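Local coordinates for protein carbonic anhydrase (Porphyridium purpureum, PDB 1DDZ) that probably catalyses the zinc-dependent interconversion of carbon dioxide and hydrogencarbonate, as a beta-class carbonic anhydrase, at residues S11-K16 with Q441-C446; R153-V158 with N177-L182; D157-R160 with Y165-K168; Q337-P342 with G473-M478; R410-H415 with E435-E440. All blocks are in the same frame, centred on the assembly; numbering follows the deposited sequence.

Contact 1: residues S11-K16 with Q441-C446; sequences SDLEKK and QMHNVC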
# COMPACT_ATOMS: atom_id res chain seq x y z
N SER A 11 -2.66 -9.15 26.54
CA SER A 11 -3.84 -8.30 26.66
C SER A 11 -5.03 -9.23 26.64
O SER A 11 -4.90 -10.41 26.30
CB SER A 11 -3.94 -7.34 25.47
OG SER A 11 -4.11 -8.05 24.25
N ASP A 12 -6.20 -8.69 26.94
CA ASP A 12 -7.42 -9.45 26.92
C ASP A 12 -7.70 -10.00 25.54
O ASP A 12 -8.19 -11.13 25.42
CB ASP A 12 -8.57 -8.58 27.36
CG ASP A 12 -8.46 -8.16 28.81
OD1 ASP A 12 -7.62 -8.75 29.55
OD2 ASP A 12 -9.21 -7.25 29.22
N LEU A 13 -7.37 -9.24 24.49
CA LEU A 13 -7.58 -9.72 23.13
C LEU A 13 -6.75 -10.98 22.93
O LEU A 13 -7.24 -11.99 22.44
CB LEU A 13 -7.15 -8.69 22.10
CG LEU A 13 -8.08 -8.43 20.90
CD1 LEU A 13 -7.22 -7.99 19.74
CD2 LEU A 13 -8.88 -9.63 20.53
N GLU A 14 -5.47 -10.90 23.30
CA GLU A 14 -4.54 -12.03 23.19
C GLU A 14 -5.06 -13.28 23.91
O GLU A 14 -5.05 -14.37 23.35
CB GLU A 14 -3.15 -11.63 23.72
CG GLU A 14 -2.18 -11.15 22.62
CD GLU A 14 -1.22 -10.02 23.04
OE1 GLU A 14 -0.67 -9.37 22.12
OE2 GLU A 14 -1.01 -9.79 24.26
N LYS A 15 -5.56 -13.10 25.13
CA LYS A 15 -6.08 -14.22 25.90
C LYS A 15 -7.27 -14.81 25.17
O LYS A 15 -7.36 -16.02 24.98
CB LYS A 15 -6.52 -13.76 27.28
CG LYS A 15 -5.38 -13.30 28.16
CD LYS A 15 -5.93 -12.87 29.49
CE LYS A 15 -4.85 -12.33 30.41
NZ LYS A 15 -5.51 -11.75 31.62
N LYS A 16 -8.17 -13.93 24.75
CA LYS A 16 -9.34 -14.34 24.01
C LYS A 16 -8.98 -15.21 22.81
O LYS A 16 -9.58 -16.26 22.59
CB LYS A 16 -10.12 -13.12 23.54
CG LYS A 16 -11.33 -13.46 22.70
CD LYS A 16 -12.29 -14.29 23.53
CE LYS A 16 -13.50 -14.74 22.73
NZ LYS A 16 -14.60 -15.22 23.61
N GLN A 441 -6.84 -13.71 10.94
CA GLN A 441 -7.36 -12.49 10.30
C GLN A 441 -8.39 -11.80 11.19
O GLN A 441 -8.44 -10.58 11.24
CB GLN A 441 -7.90 -12.76 8.90
CG GLN A 441 -6.88 -13.40 7.97
CD GLN A 441 -5.51 -12.77 8.06
OE1 GLN A 441 -5.37 -11.56 7.92
NE2 GLN A 441 -4.48 -13.58 8.30
N MET A 442 -9.18 -12.58 11.93
CA MET A 442 -10.15 -12.03 12.87
C MET A 442 -9.39 -11.28 13.94
O MET A 442 -9.79 -10.19 14.38
CB MET A 442 -10.87 -13.13 13.60
CG MET A 442 -11.97 -13.83 12.89
SD MET A 442 -12.39 -15.25 13.96
CE MET A 442 -13.15 -14.46 15.28
N HIS A 443 -8.31 -11.90 14.43
CA HIS A 443 -7.48 -11.30 15.45
C HIS A 443 -7.06 -9.92 14.96
O HIS A 443 -7.29 -8.94 15.66
CB HIS A 443 -6.25 -12.16 15.73
CG HIS A 443 -5.56 -11.84 17.02
ND1 HIS A 443 -4.72 -12.72 17.66
CD2 HIS A 443 -5.56 -10.72 17.78
CE1 HIS A 443 -4.24 -12.17 18.75
NE2 HIS A 443 -4.73 -10.94 18.85
N ASN A 444 -6.53 -9.86 13.74
CA ASN A 444 -6.10 -8.61 13.11
C ASN A 444 -7.20 -7.55 13.06
O ASN A 444 -6.95 -6.40 13.39
CB ASN A 444 -5.55 -8.86 11.71
CG ASN A 444 -4.25 -9.60 11.70
OD1 ASN A 444 -3.70 -9.92 12.75
ND2 ASN A 444 -3.72 -9.88 10.51
N VAL A 445 -8.43 -7.90 12.68
CA VAL A 445 -9.45 -6.85 12.66
C VAL A 445 -9.78 -6.39 14.07
O VAL A 445 -10.05 -5.22 14.28
CB VAL A 445 -10.74 -7.16 11.78
CG1 VAL A 445 -10.59 -8.40 10.97
CG2 VAL A 445 -12.02 -7.14 12.56
N CYS A 446 -9.70 -7.29 15.04
CA CYS A 446 -9.98 -6.96 16.44
C CYS A 446 -8.92 -6.02 16.99
O CYS A 446 -9.21 -5.14 17.82
CB CYS A 446 -10.02 -8.23 17.29
SG CYS A 446 -11.49 -9.26 17.02
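Leu13, in the capped first turn of helix 12-25, packs against His443 and Cys446 near the end of helix 426-447; the local segments 12-16 and 441-446 run almost antiparallel (163°), their axes 10.9 Å apart. The two methyls of Leu13 straddle Cys446: CB of Cys446 is 3.7 Å from Leu13 CD2, and CD1 lies equally near. CD1 also reaches the edge of the His443 imidazole, close to the ring plane, 3.7 Å from His443 CD2. With CG anti to the backbone N (chi1 -163°), the His443 ring extends toward helix 12-25, where its CE1 comes within 4.5 Å of Glu14 CA. Ser11 and Glu14 form a capping box. Ser11 N donates to Glu14 OE2 at 2.9 Å, approaching from 36° above the carboxylate plane, and Glu14 N returns a weak bond to Ser11 OG at 3.3 Å. Asp486 also bonds Ser11 OG, and Phe17 stacks on His443. Glu14 OE1 makes a salt bridge to Arg410 of the second subunit. The interhelical grip is thus apolar, whereas the Glu14 carboxylate serves both the helix start and the dimer; the helix N-terminus and the arginine would probably favour its ionised form.

Contact 2: residues R153-V158 with N177-L182; sequences RHIRDV and NRLIEL
The guanidinium groups stand off from the Ile155, Val158 and Leu179 interface. Arg178 meets Glu181 edge-on within its own plane, NE at 3.1 Å and NH2 at 2.9 Å from Glu181 OE1, so one carboxylate oxygen takes both N-H groups of this salt bridge. Arg153 has CG of Arg156 over one face, 3.9 Å above the plane and toward the rim. The contact itself is apolar. Leu179 splits its methyls between two residues: CD1 lies 3.9 Å from Ile155 CG2, the side chains crossing at about a right angle, and CD2 lies 3.9 Å from Val158 CG1. Val158 turns CG1 anti to the backbone N (chi1 -180°), which sets this methyl also 4.0 Å from Leu182 CB. Tyr131 and Gly284 bond the other carboxylate oxygen of Glu181. The side chain of Ile155 comes within about 6 Å of that of the zinc ligand Cys133. The local segments 153-158 and 177-182 cross at 102°; their helices, 147-161 and 172-193, belong to the helical covering of the central sheet in the alpha-beta-alpha fold of beta-carbonic anhydrases.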
# COMPACT_ATOMS: atom_id res chain seq x y z
N ARG A 153 -8.36 10.38 -1.82
CA ARG A 153 -7.59 11.39 -2.53
C ARG A 153 -7.41 10.96 -3.98
O ARG A 153 -7.24 11.80 -4.83
CB ARG A 153 -6.19 11.58 -1.93
CG ARG A 153 -6.11 12.39 -0.66
CD ARG A 153 -6.95 13.65 -0.71
NE ARG A 153 -8.34 13.39 -0.32
CZ ARG A 153 -9.09 14.22 0.39
NH1 ARG A 153 -8.61 15.39 0.80
NH2 ARG A 153 -10.35 13.89 0.68
N HIS A 154 -7.47 9.66 -4.27
CA HIS A 154 -7.31 9.18 -5.63
C HIS A 154 -8.49 9.56 -6.49
O HIS A 154 -8.33 9.87 -7.67
CB HIS A 154 -7.08 7.67 -5.67
CG HIS A 154 -5.77 7.26 -5.11
ND1 HIS A 154 -4.58 7.38 -5.81
CD2 HIS A 154 -5.42 6.77 -3.89
CE1 HIS A 154 -3.58 6.99 -5.05
NE2 HIS A 154 -4.06 6.62 -3.89
N ILE A 155 -9.68 9.58 -5.90
CA ILE A 155 -10.88 9.98 -6.62
C ILE A 155 -10.79 11.49 -6.91
O ILE A 155 -11.26 11.98 -7.93
CB ILE A 155 -12.11 9.68 -5.79
CG1 ILE A 155 -12.25 8.17 -5.62
CG2 ILE A 155 -13.36 10.26 -6.46
CD1 ILE A 155 -13.43 7.75 -4.79
N ARG A 156 -10.15 12.21 -5.99
CA ARG A 156 -9.94 13.66 -6.09
C ARG A 156 -9.01 13.95 -7.26
O ARG A 156 -9.14 14.95 -7.94
CB ARG A 156 -9.33 14.20 -4.81
CG ARG A 156 -10.34 14.33 -3.73
CD ARG A 156 -11.16 15.55 -4.01
NE ARG A 156 -11.32 16.28 -2.78
CZ ARG A 156 -10.71 17.42 -2.47
NH1 ARG A 156 -9.88 18.03 -3.31
NH2 ARG A 156 -10.86 17.88 -1.25
N ASP A 157 -8.08 13.04 -7.51
CA ASP A 157 -7.19 13.21 -8.65
C ASP A 157 -8.00 13.08 -9.91
O ASP A 157 -7.74 13.77 -10.87
CB ASP A 157 -6.08 12.18 -8.64
CG ASP A 157 -5.01 12.51 -7.64
OD1 ASP A 157 -5.07 13.58 -7.00
OD2 ASP A 157 -4.09 11.67 -7.48
N VAL A 158 -9.01 12.22 -9.90
CA VAL A 158 -9.88 12.06 -11.07
C VAL A 158 -10.65 13.36 -11.32
O VAL A 158 -10.74 13.81 -12.46
CB VAL A 158 -10.87 10.89 -10.88
CG1 VAL A 158 -11.75 10.73 -12.11
CG2 VAL A 158 -10.09 9.61 -10.64
N ASN A 177 -22.54 11.54 -11.37
CA ASN A 177 -22.63 10.54 -12.43
C ASN A 177 -21.39 10.59 -13.29
O ASN A 177 -20.76 9.56 -13.53
CB ASN A 177 -23.86 10.78 -13.33
CG ASN A 177 -25.16 10.37 -12.68
OD1 ASN A 177 -25.25 9.34 -12.02
ND2 ASN A 177 -26.21 11.15 -12.91
N ARG A 178 -21.03 11.78 -13.76
CA ARG A 178 -19.86 11.91 -14.60
C ARG A 178 -18.54 11.56 -13.88
O ARG A 178 -17.65 10.97 -14.50
CB ARG A 178 -19.80 13.30 -15.24
CG ARG A 178 -18.55 13.53 -16.06
CD ARG A 178 -18.74 13.42 -17.55
NE ARG A 178 -19.57 12.30 -18.02
CZ ARG A 178 -20.17 12.30 -19.20
NH1 ARG A 178 -20.02 13.34 -20.01
NH2 ARG A 178 -20.99 11.32 -19.55
N LEU A 179 -18.39 11.91 -12.60
CA LEU A 179 -17.16 11.57 -11.83
C LEU A 179 -17.05 10.02 -11.75
O LEU A 179 -15.99 9.46 -11.94
CB LEU A 179 -17.25 12.09 -10.38
CG LEU A 179 -16.06 12.58 -9.56
CD1 LEU A 179 -16.27 12.24 -8.13
CD2 LEU A 179 -14.73 12.07 -10.03
N ILE A 180 -18.17 9.36 -11.46
CA ILE A 180 -18.22 7.92 -11.35
C ILE A 180 -17.80 7.28 -12.66
O ILE A 180 -16.95 6.40 -12.67
CB ILE A 180 -19.61 7.47 -10.87
CG1 ILE A 180 -19.74 7.84 -9.39
CG2 ILE A 180 -19.81 5.94 -11.08
CD1 ILE A 180 -21.15 7.72 -8.83
N GLU A 181 -18.29 7.81 -13.77
CA GLU A 181 -17.92 7.29 -15.10
C GLU A 181 -16.44 7.54 -15.41
O GLU A 181 -15.74 6.68 -15.95
CB GLU A 181 -18.80 7.92 -16.17
CG GLU A 181 -20.26 7.58 -15.99
CD GLU A 181 -21.20 8.52 -16.73
OE1 GLU A 181 -20.74 9.57 -17.22
OE2 GLU A 181 -22.41 8.22 -16.81
N LEU A 182 -15.96 8.73 -15.08
CA LEU A 182 -14.57 9.07 -15.32
C LEU A 182 -13.69 8.23 -14.37
O LEU A 182 -12.57 7.85 -14.72
CB LEU A 182 -14.35 10.57 -15.09
CG LEU A 182 -14.89 11.46 -16.23
CD1 LEU A 182 -14.90 12.94 -15.82
CD2 LEU A 182 -14.05 11.24 -17.49

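Contact 3: residues D157-R160 with Y165-K168; sequences DVRR and YLDK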
# COMPACT_ATOMS: atom_id res chain seq x y z
N ASP A 157 -8.08 13.04 -7.51
CA ASP A 157 -7.19 13.21 -8.65
C ASP A 157 -8.00 13.08 -9.91
O ASP A 157 -7.74 13.77 -10.87
CB ASP A 157 -6.08 12.18 -8.64
CG ASP A 157 -5.01 12.51 -7.64
OD1 ASP A 157 -5.07 13.58 -7.00
OD2 ASP A 157 -4.09 11.67 -7.48
N VAL A 158 -9.01 12.22 -9.90
CA VAL A 158 -9.88 12.06 -11.07
C VAL A 158 -10.65 13.36 -11.32
O VAL A 158 -10.74 13.81 -12.46
CB VAL A 158 -10.87 10.89 -10.88
CG1 VAL A 158 -11.75 10.73 -12.11
CG2 VAL A 158 -10.09 9.61 -10.64
N ARG A 159 -11.17 13.98 -10.26
CA ARG A 159 -11.91 15.24 -10.42
C ARG A 159 -10.95 16.32 -10.93
O ARG A 159 -11.29 17.08 -11.85
CB ARG A 159 -12.55 15.69 -9.11
CG ARG A 159 -13.65 16.75 -9.31
CD ARG A 159 -14.11 17.41 -7.99
NE ARG A 159 -13.17 18.42 -7.52
CZ ARG A 159 -13.45 19.72 -7.36
NH1 ARG A 159 -14.65 20.23 -7.62
NH2 ARG A 159 -12.48 20.54 -7.00
N ARG A 160 -9.74 16.32 -10.40
CA ARG A 160 -8.70 17.27 -10.78
C ARG A 160 -8.32 17.15 -12.26
O ARG A 160 -8.36 18.13 -12.99
CB ARG A 160 -7.48 17.08 -9.88
CG ARG A 160 -6.29 17.99 -10.15
CD ARG A 160 -5.21 17.82 -9.08
NE ARG A 160 -3.92 17.44 -9.67
CZ ARG A 160 -2.91 18.27 -9.91
NH1 ARG A 160 -3.02 19.57 -9.62
NH2 ARG A 160 -1.79 17.83 -10.48
N TYR A 165 -14.45 18.41 -17.87
CA TYR A 165 -15.67 17.65 -18.08
C TYR A 165 -16.63 17.85 -16.94
O TYR A 165 -17.83 17.96 -17.15
CB TYR A 165 -15.31 16.18 -18.19
CG TYR A 165 -14.28 15.96 -19.25
CD1 TYR A 165 -13.15 15.20 -19.00
CD2 TYR A 165 -14.45 16.51 -20.52
CE1 TYR A 165 -12.19 14.98 -19.99
CE2 TYR A 165 -13.53 16.30 -21.51
CZ TYR A 165 -12.39 15.54 -21.25
OH TYR A 165 -11.50 15.34 -22.27
N LEU A 166 -16.10 17.99 -15.73
CA LEU A 166 -16.94 18.14 -14.56
C LEU A 166 -17.63 19.50 -14.37
O LEU A 166 -18.83 19.55 -14.08
CB LEU A 166 -16.19 17.69 -13.30
CG LEU A 166 -16.07 16.20 -12.90
CD1 LEU A 166 -17.20 15.40 -13.49
CD2 LEU A 166 -14.74 15.60 -13.29
N ASP A 167 -16.89 20.58 -14.59
CA ASP A 167 -17.44 21.94 -14.47
C ASP A 167 -18.56 22.16 -15.51
O ASP A 167 -19.40 23.03 -15.37
CB ASP A 167 -16.34 22.97 -14.69
CG ASP A 167 -15.08 22.68 -13.90
OD1 ASP A 167 -15.10 21.83 -12.97
OD2 ASP A 167 -14.04 23.31 -14.21
N LYS A 168 -18.52 21.36 -16.57
CA LYS A 168 -19.51 21.42 -17.63
C LYS A 168 -20.88 20.98 -17.10
O LYS A 168 -21.93 21.48 -17.52
CB LYS A 168 -19.05 20.48 -18.76
CG LYS A 168 -19.81 20.61 -20.06
CD LYS A 168 -19.59 21.97 -20.73
CE LYS A 168 -20.45 22.11 -21.99
NZ LYS A 168 -20.33 23.44 -22.67
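Arg159 and Leu166 face each other where helix 147-161 gives way, after a brief turn, to the short helix 163-166; their CA atoms, 7.1 Å apart, are the nearest between residues 157-160 and 165-168. Leu166 supplies one methyl to the backbone of the longer helix. Its CD2 lies 4.0 Å from Arg159 O and equally near Arg159 CA, and 4.3 Å from CG at the aliphatic root of the Arg159 side chain. The same methyl just reaches Val158 O, at 4.5 Å, a carbonyl that accepts a bond from Asn162 ND2 in the turn. CD1 of Leu166 is almost eclipsed with CA (chi2 -24°), an unusual rotation, and this second methyl packs on Arg178 of helix 172-193. Asp167 has the charge opposite to that of Arg159, yet Asp167 OD1 stays 5.6 Å from Arg159 NH1. The arginine head turns instead to the second subunit, where NH2 donates to the carbonyl oxygen of Gly263, and NH1 makes a weak bond to Tyr238 there. Arg160 forms a salt bridge with Glu186 of that subunit. Together these contacts describe a tight corner between consecutive helices, apolar on its inner side and charged toward the dimer interface.

Contact 4: residues Q337-P342 with G473-M478; sequences QIINLP and GKLRDM
Asn43 ND2 donates to both Ile338 O and Gly473 O, and its OD1 accepts from Leu475 N, so one side-chain amide bridges the end of helix 335-338 and the turn before strand 476-481. Beside this polar link the side chains meet without hydrogen bonds. Ile338 points CD1 at the turn, 4.1 Å from Gly473 O and 4.1 Å from Leu475 CD2, the two side chains crossing obliquely. Ile339 brings a methyl closer: its CG2 is 3.6 Å from Leu475 CD1. Here CG1 of Ile339 takes the crowded position between backbone N and carbonyl carbon (chi1 56°), putting CG2 beside the N and against the leucine. Leu475 thus gives one methyl to each of two successive isoleucines. The helix closes in a Schellman motif: Asn340, with positive phi (56°), bonds its N to Gln337 O at 2.9 Å, and Leu341 N reaches Asn336 O. Gly473 also has a positive phi (58°), in the connection between antiparallel strands 462-468 and 476-481. Around the contact, Trp325 of strand 323-328 touches both isoleucines, Tyr468 and Val466 of strand 462-468 pack on Ile338 and Leu475, and Phe40 of helix 38-53 packs on Leu475.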
# COMPACT_ATOMS: atom_id res chain seq x y z
N GLN A 337 -25.98 -14.00 -0.32
CA GLN A 337 -26.64 -15.28 -0.56
C GLN A 337 -26.39 -16.32 0.52
O GLN A 337 -27.32 -16.89 1.08
CB GLN A 337 -26.21 -15.86 -1.91
CG GLN A 337 -27.05 -15.43 -3.09
CD GLN A 337 -26.47 -15.86 -4.42
OE1 GLN A 337 -26.21 -15.04 -5.29
NE2 GLN A 337 -26.22 -17.16 -4.57
N ILE A 338 -25.12 -16.52 0.85
CA ILE A 338 -24.75 -17.52 1.82
C ILE A 338 -25.40 -17.32 3.18
O ILE A 338 -25.70 -18.29 3.87
CB ILE A 338 -23.21 -17.71 1.88
CG1 ILE A 338 -22.89 -19.06 2.52
CG2 ILE A 338 -22.54 -16.55 2.61
CD1 ILE A 338 -21.64 -19.70 1.99
N ILE A 339 -25.70 -16.07 3.54
CA ILE A 339 -26.36 -15.80 4.80
C ILE A 339 -27.80 -15.39 4.63
O ILE A 339 -28.39 -14.78 5.51
CB ILE A 339 -25.61 -14.78 5.68
CG1 ILE A 339 -25.39 -13.46 4.94
CG2 ILE A 339 -24.31 -15.40 6.18
CD1 ILE A 339 -24.62 -12.41 5.76
N ASN A 340 -28.36 -15.73 3.48
CA ASN A 340 -29.78 -15.50 3.21
C ASN A 340 -30.27 -14.05 3.35
O ASN A 340 -31.32 -13.81 3.96
CB ASN A 340 -30.59 -16.40 4.14
CG ASN A 340 -31.84 -16.95 3.49
OD1 ASN A 340 -31.83 -17.33 2.31
ND2 ASN A 340 -32.91 -17.07 4.27
N LEU A 341 -29.56 -13.10 2.75
CA LEU A 341 -29.93 -11.68 2.82
C LEU A 341 -30.01 -11.11 1.43
O LEU A 341 -29.27 -11.49 0.54
CB LEU A 341 -28.89 -10.86 3.58
CG LEU A 341 -28.68 -11.01 5.08
CD1 LEU A 341 -27.72 -9.92 5.54
CD2 LEU A 341 -30.00 -10.89 5.82
N PRO A 342 -30.85 -10.08 1.26
CA PRO A 342 -31.07 -9.38 0.00
C PRO A 342 -29.79 -8.75 -0.53
O PRO A 342 -28.94 -8.29 0.24
CB PRO A 342 -32.06 -8.30 0.40
CG PRO A 342 -32.85 -8.97 1.47
CD PRO A 342 -31.77 -9.60 2.29
N GLY A 473 -21.95 -25.67 1.33
CA GLY A 473 -22.36 -24.31 1.62
C GLY A 473 -22.74 -24.03 3.06
O GLY A 473 -23.43 -23.07 3.35
N LYS A 474 -22.27 -24.86 3.97
CA LYS A 474 -22.59 -24.72 5.37
C LYS A 474 -21.50 -23.90 6.04
O LYS A 474 -20.33 -24.23 5.94
CB LYS A 474 -22.70 -26.10 6.03
CG LYS A 474 -23.11 -26.07 7.49
CD LYS A 474 -22.66 -27.33 8.22
CE LYS A 474 -23.33 -28.58 7.67
NZ LYS A 474 -24.80 -28.55 7.88
N LEU A 475 -21.88 -22.82 6.72
CA LEU A 475 -20.92 -21.98 7.42
C LEU A 475 -20.52 -22.65 8.75
O LEU A 475 -21.35 -23.08 9.54
CB LEU A 475 -21.51 -20.59 7.69
CG LEU A 475 -21.73 -19.62 6.52
CD1 LEU A 475 -22.40 -18.38 7.05
CD2 LEU A 475 -20.40 -19.28 5.86
N ARG A 476 -19.22 -22.69 8.99
CA ARG A 476 -18.66 -23.29 10.19
C ARG A 476 -17.99 -22.20 11.04
O ARG A 476 -17.24 -21.34 10.53
CB ARG A 476 -17.67 -24.39 9.78
CG ARG A 476 -18.39 -25.48 8.99
CD ARG A 476 -17.46 -26.52 8.49
NE ARG A 476 -18.16 -27.49 7.66
CZ ARG A 476 -18.90 -28.49 8.15
NH1 ARG A 476 -19.05 -28.64 9.46
NH2 ARG A 476 -19.45 -29.36 7.33
N ASP A 477 -18.30 -22.21 12.33
CA ASP A 477 -17.82 -21.20 13.25
C ASP A 477 -16.34 -21.30 13.55
O ASP A 477 -15.85 -22.37 13.86
CB ASP A 477 -18.62 -21.31 14.55
CG ASP A 477 -18.48 -20.08 15.44
OD1 ASP A 477 -17.71 -19.15 15.12
OD2 ASP A 477 -19.16 -20.06 16.49
N MET A 478 -15.63 -20.19 13.38
CA MET A 478 -14.21 -20.15 13.67
C MET A 478 -14.00 -19.33 14.93
O MET A 478 -12.88 -19.19 15.43
CB MET A 478 -13.41 -19.55 12.51
CG MET A 478 -13.37 -20.41 11.24
SD MET A 478 -12.47 -21.96 11.43
CE MET A 478 -13.84 -23.07 11.74

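Contact 5: residues R410-H415 with E435-E440; sequences RDVRRH and EINVLE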
# COMPACT_ATOMS: atom_id res chain seq x y z
N ARG A 410 2.12 -17.77 4.84
CA ARG A 410 3.27 -18.56 5.25
C ARG A 410 3.58 -18.32 6.72
O ARG A 410 3.95 -19.25 7.44
CB ARG A 410 4.47 -18.24 4.38
CG ARG A 410 4.55 -19.08 3.12
CD ARG A 410 4.81 -20.54 3.46
NE ARG A 410 5.82 -21.06 2.55
CZ ARG A 410 7.08 -21.34 2.88
NH1 ARG A 410 7.52 -21.21 4.12
NH2 ARG A 410 7.92 -21.63 1.91
N ASP A 411 3.39 -17.09 7.19
CA ASP A 411 3.63 -16.76 8.60
C ASP A 411 2.66 -17.55 9.48
O ASP A 411 3.00 -17.99 10.57
CB ASP A 411 3.39 -15.27 8.84
CG ASP A 411 4.48 -14.40 8.27
OD1 ASP A 411 5.49 -14.90 7.74
OD2 ASP A 411 4.32 -13.17 8.36
N VAL A 412 1.43 -17.67 9.01
CA VAL A 412 0.42 -18.42 9.73
C VAL A 412 0.86 -19.89 9.84
O VAL A 412 0.75 -20.48 10.92
CB VAL A 412 -0.95 -18.33 9.01
CG1 VAL A 412 -2.00 -19.14 9.77
CG2 VAL A 412 -1.39 -16.89 8.88
N ARG A 413 1.37 -20.46 8.75
CA ARG A 413 1.80 -21.85 8.74
C ARG A 413 2.91 -22.03 9.75
O ARG A 413 2.82 -22.87 10.65
CB ARG A 413 2.32 -22.23 7.36
CG ARG A 413 2.35 -23.71 7.15
CD ARG A 413 3.12 -24.13 5.93
NE ARG A 413 4.52 -24.13 6.26
CZ ARG A 413 5.30 -25.20 6.25
NH1 ARG A 413 4.81 -26.39 5.91
NH2 ARG A 413 6.57 -25.08 6.59
N ARG A 414 3.94 -21.19 9.62
CA ARG A 414 5.11 -21.20 10.48
C ARG A 414 4.83 -21.07 11.94
O ARG A 414 5.48 -21.69 12.74
CB ARG A 414 6.08 -20.11 10.07
CG ARG A 414 7.23 -19.93 11.03
CD ARG A 414 8.29 -18.98 10.49
NE ARG A 414 7.72 -17.69 10.11
CZ ARG A 414 8.09 -16.53 10.63
NH1 ARG A 414 9.03 -16.47 11.57
NH2 ARG A 414 7.52 -15.41 10.18
N HIS A 415 3.84 -20.26 12.30
CA HIS A 415 3.54 -20.07 13.71
C HIS A 415 2.52 -21.05 14.27
O HIS A 415 2.08 -20.88 15.40
CB HIS A 415 3.01 -18.63 13.97
CG HIS A 415 4.03 -17.55 13.76
ND1 HIS A 415 3.81 -16.48 12.91
CD2 HIS A 415 5.29 -17.40 14.22
CE1 HIS A 415 4.90 -15.74 12.85
NE2 HIS A 415 5.81 -16.27 13.64
N GLU A 435 -8.39 -22.49 8.11
CA GLU A 435 -9.16 -22.19 9.31
C GLU A 435 -8.40 -21.26 10.24
O GLU A 435 -8.96 -20.31 10.81
CB GLU A 435 -9.49 -23.49 10.06
CG GLU A 435 -10.47 -24.38 9.34
CD GLU A 435 -10.57 -25.78 9.97
OE1 GLU A 435 -9.58 -26.25 10.54
OE2 GLU A 435 -11.65 -26.40 9.89
N ILE A 436 -7.14 -21.59 10.48
CA ILE A 436 -6.29 -20.80 11.34
C ILE A 436 -6.04 -19.41 10.70
O ILE A 436 -5.90 -18.41 11.41
CB ILE A 436 -4.99 -21.55 11.60
CG1 ILE A 436 -5.31 -22.85 12.34
CG2 ILE A 436 -4.03 -20.69 12.39
CD1 ILE A 436 -4.06 -23.75 12.53
N ASN A 437 -6.02 -19.36 9.37
CA ASN A 437 -5.84 -18.09 8.67
C ASN A 437 -7.02 -17.16 8.98
O ASN A 437 -6.82 -16.00 9.33
CB ASN A 437 -5.69 -18.30 7.17
CG ASN A 437 -5.52 -16.99 6.40
OD1 ASN A 437 -6.36 -16.64 5.60
ND2 ASN A 437 -4.43 -16.28 6.67
N VAL A 438 -8.23 -17.70 8.97
CA VAL A 438 -9.44 -16.93 9.30
C VAL A 438 -9.35 -16.41 10.75
O VAL A 438 -9.67 -15.25 11.02
CB VAL A 438 -10.74 -17.82 9.17
CG1 VAL A 438 -11.94 -17.11 9.72
CG2 VAL A 438 -10.99 -18.18 7.74
N LEU A 439 -8.91 -17.28 11.66
CA LEU A 439 -8.77 -16.94 13.08
C LEU A 439 -7.74 -15.80 13.26
O LEU A 439 -7.98 -14.80 13.93
CB LEU A 439 -8.33 -18.21 13.83
CG LEU A 439 -8.56 -18.38 15.32
CD1 LEU A 439 -7.42 -17.79 16.09
CD2 LEU A 439 -9.87 -17.77 15.72
N GLU A 440 -6.61 -15.95 12.58
CA GLU A 440 -5.55 -14.98 12.62
C GLU A 440 -6.06 -13.65 12.02
O GLU A 440 -5.82 -12.58 12.58
CB GLU A 440 -4.37 -15.53 11.81
CG GLU A 440 -2.99 -15.17 12.32
CD GLU A 440 -2.64 -15.84 13.66
OE1 GLU A 440 -2.93 -15.25 14.71
OE2 GLU A 440 -2.04 -16.94 13.65
O HOH W 1 0.96 -15.58 12.78
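Val412 lies where the local axes of 410-414 and 435-440, on helices 407-414 and 426-447, cross at 106°, 9.8 Å apart, in the helical layer of the alpha-beta-alpha fold. It slides past Ile436 in the opposite direction, so that Val412 CG1 and Ile436 CG2 lie 3.7 Å apart. Both methyls stand anti to their own backbone N (Val412 chi1 180°). The other methyl, CG2, passes Glu440 in the same antiparallel fashion, 4.2 Å from Glu440 CG, while the side chain of Asn437 crosses the valine at about a right angle. Next to this apolar wedge, His415 NE2 sits 3.7 Å above the centre of the Arg414 guanidinium, whose edge holds Asp411 OD1 in a weak salt bridge, 3.2 Å from NH2. His415 also stacks on His415 of the second subunit, and Glu440 OE1 pairs with Arg414 there. A bend at chi2 (69°) turns the Glu440 carboxylate toward a water that lies 3.0 Å from His415 ND1 and donates a weak bond to Glu440 OE2 at 3.4 Å.

How the contacts relate
Every touching residue of contacts 1, 2 and 4 is buried, whereas contacts 3 and 5 include the partly exposed Arg159 and Glu440. Contacts 2 and 5 cross helices at nearly the same local angle in the two carbonic anhydrase ranges, on opposite sides of the chain's centre; contact 2 is purely apolar across its segments, while contact 5 adds a weak water link. Contact 3 abuts contact 2 and shares Val158 with it. Contacts 1 and 5 both use helix 426-447 and face the second subunit. Contact 4 joins them through Met478, which packs on Met442 and Leu439. It is the one contact the second subunit does not touch; the other four place charged groups at that interface.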